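Local coordinates for protein L-lactate dehydrogenase (Trichomonas vaginalis, PDB 4UUN) that probably interconverts L-lactate and pyruvate using NAD(H) as cofactor, at residues 16-21 with 50-55; 82-87 with 126-131; 131-136 with 151-156. All blocks are in the same frame, centred on the assembly; numbering follows the deposited sequence. Where two conformers were deposited one is given.

In the fold
All three contacts lie along one NADH molecule in the Rossmann domain. Contact 1 pairs the helix following the glycine-rich loop with helix 46-57 and meets the pyrophosphate; contact 2 pairs the adjacent parallel strands 82-85 and 124-127, whose ends hold the nicotinamide half; contact 3 sets the edge strand against helix 132-141, next to the carboxamide and H186, the predicted proton acceptor. The centres of contacts 1 and 2 are about 16 Å apart, yet they touch, L20 CD2 lying 3.7 Å from F84 CG. Contacts 2 and 3, about 7 Å apart by centres, share P131 and join through V127 N and S152 O, 2.8 Å apart. Contacts 1 and 3 do not touch.

Contact 1: 16-21 with 50-55. With NAI (1,4-dihydronicotinamide adenine dinucleotide), chain D.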
# COMPACT_ATOMS: atom_id res chain seq x y z
N ILE B 16 -1.31 8.17 5.80
CA ILE B 16 -2.38 7.21 5.65
C ILE B 16 -3.11 7.40 4.32
O ILE B 16 -3.38 6.42 3.62
CB ILE B 16 -3.35 7.29 6.85
CG1 ILE B 16 -2.69 6.65 8.08
CG2 ILE B 16 -4.68 6.61 6.55
CD1 ILE B 16 -3.45 6.86 9.39
N GLY B 17 -3.40 8.65 3.97
CA GLY B 17 -4.09 8.95 2.72
C GLY B 17 -3.33 8.45 1.50
O GLY B 17 -3.92 7.96 0.54
N TYR B 18 -2.01 8.58 1.56
CA TYR B 18 -1.14 8.21 0.45
C TYR B 18 -1.29 6.72 0.16
O TYR B 18 -1.50 6.30 -0.98
CB TYR B 18 0.30 8.57 0.82
CG TYR B 18 1.36 8.23 -0.20
CD1 TYR B 18 1.56 9.03 -1.32
CD2 TYR B 18 2.19 7.14 -0.01
CE1 TYR B 18 2.55 8.72 -2.25
CE2 TYR B 18 3.18 6.82 -0.94
CZ TYR B 18 3.36 7.62 -2.04
OH TYR B 18 4.35 7.31 -2.94
N ILE B 19 -1.20 5.91 1.20
CA ILE B 19 -1.31 4.46 1.06
C ILE B 19 -2.75 4.05 0.76
O ILE B 19 -3.00 3.25 -0.14
CB ILE B 19 -0.83 3.75 2.34
CG1 ILE B 19 0.63 4.13 2.64
CG2 ILE B 19 -0.96 2.24 2.19
CD1 ILE B 19 1.13 3.65 3.98
N LEU B 20 -3.68 4.60 1.53
CA LEU B 20 -5.10 4.26 1.40
C LEU B 20 -5.63 4.50 -0.03
O LEU B 20 -6.33 3.66 -0.58
CB LEU B 20 -5.90 5.07 2.43
CG LEU B 20 -7.40 4.82 2.60
CD1 LEU B 20 -7.71 3.37 2.93
CD2 LEU B 20 -7.95 5.75 3.68
N SER B 21 -5.29 5.65 -0.62
CA SER B 21 -5.75 5.97 -1.97
C SER B 21 -5.24 4.96 -3.00
O SER B 21 -6.00 4.48 -3.83
CB SER B 21 -5.32 7.39 -2.35
OG SER B 21 -3.91 7.54 -2.27
N THR B 50 -1.04 17.19 -4.71
CA THR B 50 -0.76 17.10 -6.14
C THR B 50 0.21 15.96 -6.44
O THR B 50 0.03 15.23 -7.41
CB THR B 50 -0.18 18.41 -6.67
OG1 THR B 50 -1.15 19.44 -6.49
CG2 THR B 50 0.17 18.29 -8.16
N ALA B 51 1.24 15.82 -5.61
CA ALA B 51 2.22 14.75 -5.78
C ALA B 51 1.53 13.39 -5.69
O ALA B 51 1.88 12.46 -6.42
CB ALA B 51 3.30 14.86 -4.73
N LEU B 52 0.56 13.28 -4.79
CA LEU B 52 -0.19 12.04 -4.64
C LEU B 52 -0.96 11.71 -5.92
O LEU B 52 -0.92 10.58 -6.40
CB LEU B 52 -1.16 12.13 -3.46
CG LEU B 52 -2.29 11.09 -3.44
CD1 LEU B 52 -1.73 9.67 -3.41
CD2 LEU B 52 -3.21 11.33 -2.26
N THR B 53 -1.67 12.69 -6.46
CA THR B 53 -2.46 12.46 -7.67
C THR B 53 -1.56 12.07 -8.85
O THR B 53 -1.94 11.27 -9.69
CB THR B 53 -3.37 13.66 -8.05
OG1 THR B 53 -2.59 14.84 -8.28
CG2 THR B 53 -4.39 13.92 -6.93
N MET B 54 -0.35 12.61 -8.88
CA MET B 54 0.58 12.30 -9.97
C MET B 54 0.98 10.84 -9.90
O MET B 54 1.01 10.15 -10.92
CB MET B 54 1.82 13.19 -9.90
CG MET B 54 1.56 14.63 -10.32
SD MET B 54 2.93 15.74 -9.93
CE MET B 54 4.04 15.37 -11.27
N GLU B 55 1.25 10.35 -8.70
CA GLU B 55 1.59 8.93 -8.56
C GLU B 55 0.39 8.04 -8.83
O GLU B 55 0.54 6.98 -9.42
CB GLU B 55 2.20 8.63 -7.19
CG GLU B 55 3.64 9.11 -7.05
CD GLU B 55 4.37 8.41 -5.94
OE1 GLU B 55 4.75 7.23 -6.12
OE2 GLU B 55 4.56 9.03 -4.87
PA NAI D . -0.36 13.01 8.82
O1A NAI D . 0.02 14.15 9.73
O2A NAI D . 0.69 12.34 7.97
O5B NAI D . -1.55 13.51 7.86
C5B NAI D . -2.74 14.13 8.33
C4B NAI D . -3.36 14.92 7.19
O4B NAI D . -4.58 15.55 7.60
C3B NAI D . -2.45 16.04 6.70
O3B NAI D . -2.28 15.91 5.28
C2B NAI D . -3.17 17.34 7.05
O2B NAI D . -2.93 18.41 6.12
C1B NAI D . -4.61 16.86 7.02
N9A NAI D . -5.60 17.72 7.71
C8A NAI D . -5.48 18.40 8.87
N7A NAI D . -6.64 19.06 9.16
C5A NAI D . -7.51 18.81 8.16
C6A NAI D . -8.91 19.18 7.83
N6A NAI D . -9.63 20.00 8.64
N1A NAI D . -9.44 18.68 6.68
C2A NAI D . -8.75 17.87 5.86
N3A NAI D . -7.47 17.50 6.10
C4A NAI D . -6.82 17.93 7.21
O3 NAI D . -1.07 11.89 9.73
PN NAI D . -1.41 10.33 9.52
O1N NAI D . -0.21 9.51 9.95
O2N NAI D . -2.00 10.15 8.14
O5D NAI D . -2.57 10.10 10.61
C5D NAI D . -3.76 10.87 10.50
C4D NAI D . -4.67 10.63 11.69
O4D NAI D . -5.10 9.26 11.80
C3D NAI D . -3.99 10.95 13.01
O3D NAI D . -4.07 12.36 13.28
C2D NAI D . -4.75 10.10 14.00
O2D NAI D . -5.77 10.90 14.60
C1D NAI D . -5.41 8.99 13.18
N1N NAI D . -5.02 7.61 13.56
C2N NAI D . -6.01 6.76 13.86
C3N NAI D . -5.79 5.44 14.24
C7N NAI D . -6.95 4.50 14.56
O7N NAI D . -6.92 3.28 14.51
N7N NAI D . -8.13 5.03 14.94
C4N NAI D . -4.39 4.91 14.31
C5N NAI D . -3.39 5.92 13.95
C6N NAI D . -3.75 7.22 13.59
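With CG of Y18 anti to its own N (chi1 179°) and E55 CG beside its backbone N with the chain extended beyond, the tyrosine hydroxyl and the glutamate carboxylate come together between two Rossmann-fold helices. Helix 15-25 follows the glycine-rich loop, helix 46-57 follows the second strand, and their short segments run nearly parallel, 19° apart with axes 10.7 Å from each other. Y18 OH donates to E55 OE2 at 2.6 Å. The carboxylate oxygen lies in the ring plane at its edge and is met on its syn side, with the hydroxyl 34° out of the carboxylate plane. L52 has two conformers; in one of them it slides past the tyrosine in the opposite direction, CD1 coming within 3.9 Å of Y18 CD1. The polar pair faces the second subunit: Y18 OH also bonds A242 N there, and E55 OE1 takes A241 N and S243 OG. These partners stand at the start of helix 242-257 of that subunit, whose amino end would probably stabilise the carboxylate charge. R236 of the same subunit makes a cation-pi contact with the Y18 ring. The other end of segment 16-21 serves the cofactor, where I16 N bonds NADH O2N at 3.1 Å.

Contact 2: 82-87 with 126-131. With NAI (1,4-dihydronicotinamide adenine dinucleotide), chain D.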
# COMPACT_ATOMS: atom_id res chain seq x y z
N CYS B 82 -18.95 6.29 0.27
CA CYS B 82 -18.35 6.06 1.59
C CYS B 82 -17.24 7.07 1.86
O CYS B 82 -16.82 7.81 0.96
CB CYS B 82 -17.82 4.62 1.73
SG CYS B 82 -16.44 4.20 0.63
N ALA B 83 -16.79 7.12 3.11
CA ALA B 83 -15.79 8.10 3.52
C ALA B 83 -14.85 7.54 4.57
O ALA B 83 -15.28 6.85 5.50
CB ALA B 83 -16.46 9.35 4.04
N PHE B 84 -13.57 7.86 4.41
CA PHE B 84 -12.55 7.57 5.40
C PHE B 84 -12.16 8.91 6.02
O PHE B 84 -11.42 9.69 5.41
CB PHE B 84 -11.33 6.90 4.73
CG PHE B 84 -11.62 5.54 4.16
CD1 PHE B 84 -12.17 5.40 2.89
CD2 PHE B 84 -11.32 4.39 4.88
CE1 PHE B 84 -12.43 4.15 2.37
CE2 PHE B 84 -11.58 3.14 4.36
CZ PHE B 84 -12.13 3.01 3.11
N LEU B 85 -12.68 9.19 7.21
CA LEU B 85 -12.40 10.45 7.89
C LEU B 85 -11.12 10.32 8.70
O LEU B 85 -11.15 10.02 9.90
CB LEU B 85 -13.57 10.88 8.77
CG LEU B 85 -14.93 11.01 8.08
CD1 LEU B 85 -15.96 11.57 9.06
CD2 LEU B 85 -14.86 11.88 6.84
N VAL B 86 -10.01 10.57 8.03
CA VAL B 86 -8.68 10.39 8.60
C VAL B 86 -8.19 11.66 9.29
O VAL B 86 -7.56 11.61 10.34
CB VAL B 86 -7.68 9.99 7.49
CG1 VAL B 86 -6.27 9.87 8.03
CG2 VAL B 86 -8.12 8.68 6.83
N ALA B 87 -8.49 12.81 8.69
CA ALA B 87 -8.03 14.08 9.23
C ALA B 87 -8.60 14.37 10.62
O ALA B 87 -9.76 14.10 10.89
CB ALA B 87 -8.42 15.20 8.29
N LEU B 126 -16.63 6.00 7.90
CA LEU B 126 -15.69 5.42 8.85
C LEU B 126 -14.79 6.48 9.49
O LEU B 126 -13.98 7.12 8.81
CB LEU B 126 -14.82 4.37 8.15
CG LEU B 126 -13.72 3.73 9.00
CD1 LEU B 126 -14.29 3.15 10.32
CD2 LEU B 126 -13.02 2.66 8.18
N VAL B 127 -14.94 6.67 10.79
CA VAL B 127 -14.17 7.68 11.52
C VAL B 127 -12.88 7.09 12.08
O VAL B 127 -12.88 6.13 12.87
CB VAL B 127 -15.00 8.30 12.64
CG1 VAL B 127 -14.22 9.41 13.35
CG2 VAL B 127 -16.28 8.85 12.07
N ILE B 128 -11.77 7.69 11.66
CA ILE B 128 -10.44 7.19 11.98
C ILE B 128 -9.67 8.21 12.82
O ILE B 128 -9.06 7.84 13.80
CB ILE B 128 -9.67 6.86 10.68
CG1 ILE B 128 -10.37 5.70 9.95
CG2 ILE B 128 -8.22 6.51 10.97
CD1 ILE B 128 -9.88 5.47 8.53
N GLY B 129 -9.72 9.48 12.45
CA GLY B 129 -9.08 10.54 13.22
C GLY B 129 -9.47 10.56 14.69
O GLY B 129 -10.64 10.42 15.04
N ASN B 130 -8.47 10.76 15.55
CA ASN B 130 -8.73 10.71 16.98
C ASN B 130 -9.17 12.05 17.58
O ASN B 130 -8.84 13.12 17.08
CB ASN B 130 -7.53 10.13 17.72
CG ASN B 130 -7.49 8.62 17.63
OD1 ASN B 130 -8.50 7.94 17.87
ND2 ASN B 130 -6.34 8.07 17.26
N PRO B 131 -9.97 11.98 18.66
CA PRO B 131 -10.50 10.80 19.36
C PRO B 131 -11.69 10.22 18.58
O PRO B 131 -12.74 10.86 18.50
CB PRO B 131 -10.93 11.37 20.71
CG PRO B 131 -11.27 12.80 20.43
CD PRO B 131 -10.39 13.24 19.30
PA NAI D . -0.36 13.01 8.82
O1A NAI D . 0.02 14.15 9.73
O2A NAI D . 0.69 12.34 7.97
O5B NAI D . -1.55 13.51 7.86
C5B NAI D . -2.74 14.13 8.33
C4B NAI D . -3.36 14.92 7.19
O4B NAI D . -4.58 15.55 7.60
C3B NAI D . -2.45 16.04 6.70
O3B NAI D . -2.28 15.91 5.28
C2B NAI D . -3.17 17.34 7.05
O2B NAI D . -2.93 18.41 6.12
C1B NAI D . -4.61 16.86 7.02
N9A NAI D . -5.60 17.72 7.71
C8A NAI D . -5.48 18.40 8.87
N7A NAI D . -6.64 19.06 9.16
C5A NAI D . -7.51 18.81 8.16
C6A NAI D . -8.91 19.18 7.83
N6A NAI D . -9.63 20.00 8.64
N1A NAI D . -9.44 18.68 6.68
C2A NAI D . -8.75 17.87 5.86
N3A NAI D . -7.47 17.50 6.10
C4A NAI D . -6.82 17.93 7.21
O3 NAI D . -1.07 11.89 9.73
PN NAI D . -1.41 10.33 9.52
O1N NAI D . -0.21 9.51 9.95
O2N NAI D . -2.00 10.15 8.14
O5D NAI D . -2.57 10.10 10.61
C5D NAI D . -3.76 10.87 10.50
C4D NAI D . -4.67 10.63 11.69
O4D NAI D . -5.10 9.26 11.80
C3D NAI D . -3.99 10.95 13.01
O3D NAI D . -4.07 12.36 13.28
C2D NAI D . -4.75 10.10 14.00
O2D NAI D . -5.77 10.90 14.60
C1D NAI D . -5.41 8.99 13.18
N1N NAI D . -5.02 7.61 13.56
C2N NAI D . -6.01 6.76 13.86
C3N NAI D . -5.79 5.44 14.24
C7N NAI D . -6.95 4.50 14.56
O7N NAI D . -6.92 3.28 14.51
N7N NAI D . -8.13 5.03 14.94
C4N NAI D . -4.39 4.91 14.31
C5N NAI D . -3.39 5.92 13.95
C6N NAI D . -3.75 7.22 13.59
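A beta-alpha-beta unit of the Rossmann fold closes here: strands 82-85 and 124-127, linked through helix 97-118, lie side by side in parallel, F84 bridging L126 and L85 bridging V127. L126 N donates to A83 O at 2.9 Å, and L85 N returns a bond to L126 O. Beyond the strand end L85 O takes two donors, G129 N in the carbonyl plane and I128 N from above it, which holds the loop after strand 124-127 (I128, G129) beside the cofactor. On the F84 side of the sheet, I128 CD1 arrives at the edge of the phenyl ring, 4.1 Å from CD2, and also touches V86 CG2, since V86 and I128 point the same way side by side. On the other side L85 CD1 meets V127 CG2. With CG2 anti to its backbone N, I128 sets that methyl 3.6 Å from NADH C2N, while its carbonyl O accepts the carboxamide N7N at 3.2 Å. N130 N bonds ribose O2D at 2.9 Å. Strand 5-10 flanks segment 82-87, F84 being tied through its backbone to L8 and T10; helix 242-257 covers the F84 and L126 face through M252 and H251, and helix 97-118 packs on L85 through T111.

Contact 3: 131-136 with 151-156; sequences PDNTNC and FSSLSM. With NAI (1,4-dihydronicotinamide adenine dinucleotide), chain D.
Helix 132-136 runs back nearly antiparallel to strand 151-153, at 166° with axes 7.8 Å apart, and brings N133 closest to S153, CA to CA 5.8 Å. No direct hydrogen bond spans the two; a water does the joining. It accepts from S153 OG at 2.6 Å and donates hydrogen bonds to D132 OD2 and N133 OD1, so three side chains share one solvent molecule. D132 holds its CG between the backbone N and carbonyl carbon (chi1 58°), which places OD2 beside L154 O. There OD2 sits 3.0 Å from L154 O, two acceptors that do not bond each other, and 3.5 Å from the carboxamide N7N of NADH. The other oxygen, OD1, bonds H186 ND1, the Asp-His pair seen across the lactate and malate dehydrogenases, H186 being the predicted proton acceptor. N133 ND2 is anchored by V284 O. Farther along the helix, C136 takes over from these polar groups: with SG anti to its backbone N (chi1 -172°), the sulfur reaches the strand, 3.8 Å from F151 CB and 3.7 Å from S152 O. The contact completes the beta-alpha-beta unit of strand 124-127, helix 132-141 and strand 151-153; helix 242-257 touches S152 and L154 through H251, while helix 97-118 lies against P131 and N135.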
# COMPACT_ATOMS: atom_id res chain seq x y z
N PRO B 131 -9.97 11.98 18.66
CA PRO B 131 -10.50 10.80 19.36
C PRO B 131 -11.69 10.22 18.58
O PRO B 131 -12.74 10.86 18.50
CB PRO B 131 -10.93 11.37 20.71
CG PRO B 131 -11.27 12.80 20.43
CD PRO B 131 -10.39 13.24 19.30
N ASP B 132 -11.52 9.03 18.01
CA ASP B 132 -12.46 8.60 16.97
C ASP B 132 -13.89 8.30 17.44
O ASP B 132 -14.84 8.73 16.79
CB ASP B 132 -11.88 7.45 16.13
CG ASP B 132 -11.50 6.23 16.95
OD1 ASP B 132 -11.37 6.32 18.19
OD2 ASP B 132 -11.33 5.18 16.32
N ASN B 133 -14.06 7.57 18.54
CA ASN B 133 -15.42 7.32 19.05
C ASN B 133 -16.19 8.63 19.21
O ASN B 133 -17.34 8.76 18.80
CB ASN B 133 -15.41 6.60 20.40
CG ASN B 133 -14.75 5.23 20.33
OD1 ASN B 133 -13.59 5.11 19.98
ND2 ASN B 133 -15.50 4.20 20.70
N THR B 134 -15.56 9.61 19.84
CA THR B 134 -16.26 10.85 20.16
C THR B 134 -16.43 11.72 18.91
O THR B 134 -17.48 12.33 18.72
CB THR B 134 -15.57 11.60 21.31
OG1 THR B 134 -15.64 10.79 22.48
CG2 THR B 134 -16.27 12.94 21.59
N ASN B 135 -15.41 11.75 18.05
CA ASN B 135 -15.53 12.45 16.78
C ASN B 135 -16.71 11.89 15.98
O ASN B 135 -17.45 12.63 15.34
CB ASN B 135 -14.23 12.34 15.95
CG ASN B 135 -13.08 13.16 16.54
OD1 ASN B 135 -13.29 14.04 17.36
ND2 ASN B 135 -11.86 12.86 16.09
N CYS B 136 -16.89 10.58 16.04
CA CYS B 136 -17.97 9.91 15.32
C CYS B 136 -19.33 10.31 15.89
O CYS B 136 -20.25 10.65 15.14
CB CYS B 136 -17.79 8.39 15.41
SG CYS B 136 -18.91 7.42 14.36
N PHE B 151 -22.74 5.54 10.23
CA PHE B 151 -21.51 5.88 10.97
C PHE B 151 -20.88 4.73 11.76
O PHE B 151 -21.58 3.94 12.40
CB PHE B 151 -21.78 7.02 11.97
CG PHE B 151 -22.18 8.33 11.34
CD1 PHE B 151 -21.23 9.27 10.99
CD2 PHE B 151 -23.52 8.62 11.11
CE1 PHE B 151 -21.59 10.47 10.41
CE2 PHE B 151 -23.89 9.82 10.53
CZ PHE B 151 -22.92 10.75 10.17
N SER B 152 -19.55 4.68 11.75
CA SER B 152 -18.79 3.78 12.62
C SER B 152 -17.38 4.32 12.85
O SER B 152 -16.96 5.24 12.15
CB SER B 152 -18.74 2.36 12.05
OG SER B 152 -18.08 2.34 10.80
N SER B 153 -16.66 3.77 13.83
CA SER B 153 -15.29 4.20 14.12
C SER B 153 -14.38 2.98 14.12
O SER B 153 -14.84 1.84 14.27
CB SER B 153 -15.20 4.97 15.45
OG SER B 153 -15.55 4.18 16.56
N LEU B 154 -13.09 3.23 13.93
CA LEU B 154 -12.14 2.16 13.65
C LEU B 154 -11.46 1.64 14.91
O LEU B 154 -10.70 2.36 15.54
CB LEU B 154 -11.06 2.67 12.69
CG LEU B 154 -10.03 1.63 12.25
CD1 LEU B 154 -10.70 0.54 11.45
CD2 LEU B 154 -8.90 2.30 11.43
N SER B 155 -11.71 0.39 15.26
CA SER B 155 -11.01 -0.25 16.39
C SER B 155 -10.23 -1.50 15.95
O SER B 155 -9.60 -2.17 16.78
CB SER B 155 -12.00 -0.59 17.50
OG SER B 155 -13.07 -1.37 16.99
N MET B 156 -10.25 -1.79 14.66
CA MET B 156 -9.62 -3.01 14.15
C MET B 156 -8.09 -3.02 14.24
O MET B 156 -7.49 -4.10 14.28
CB MET B 156 -10.07 -3.28 12.70
CG MET B 156 -11.32 -4.18 12.57
SD MET B 156 -11.22 -5.78 13.42
CE MET B 156 -9.88 -6.55 12.52
PA NAI D . -0.36 13.01 8.82
O1A NAI D . 0.02 14.15 9.73
O2A NAI D . 0.69 12.34 7.97
O5B NAI D . -1.55 13.51 7.86
C5B NAI D . -2.74 14.13 8.33
C4B NAI D . -3.36 14.92 7.19
O4B NAI D . -4.58 15.55 7.60
C3B NAI D . -2.45 16.04 6.70
O3B NAI D . -2.28 15.91 5.28
C2B NAI D . -3.17 17.34 7.05
O2B NAI D . -2.93 18.41 6.12
C1B NAI D . -4.61 16.86 7.02
N9A NAI D . -5.60 17.72 7.71
C8A NAI D . -5.48 18.40 8.87
N7A NAI D . -6.64 19.06 9.16
C5A NAI D . -7.51 18.81 8.16
C6A NAI D . -8.91 19.18 7.83
N6A NAI D . -9.63 20.00 8.64
N1A NAI D . -9.44 18.68 6.68
C2A NAI D . -8.75 17.87 5.86
N3A NAI D . -7.47 17.50 6.10
C4A NAI D . -6.82 17.93 7.21
O3 NAI D . -1.07 11.89 9.73
PN NAI D . -1.41 10.33 9.52
O1N NAI D . -0.21 9.51 9.95
O2N NAI D . -2.00 10.15 8.14
O5D NAI D . -2.57 10.10 10.61
C5D NAI D . -3.76 10.87 10.50
C4D NAI D . -4.67 10.63 11.69
O4D NAI D . -5.10 9.26 11.80
C3D NAI D . -3.99 10.95 13.01
O3D NAI D . -4.07 12.36 13.28
C2D NAI D . -4.75 10.10 14.00
O2D NAI D . -5.77 10.90 14.60
C1D NAI D . -5.41 8.99 13.18
N1N NAI D . -5.02 7.61 13.56
C2N NAI D . -6.01 6.76 13.86
C3N NAI D . -5.79 5.44 14.24
C7N NAI D . -6.95 4.50 14.56
O7N NAI D . -6.92 3.28 14.51
N7N NAI D . -8.13 5.03 14.94
C4N NAI D . -4.39 4.91 14.31
C5N NAI D . -3.39 5.92 13.95
C6N NAI D . -3.75 7.22 13.59
O HOH W 1 -13.36 3.16 17.43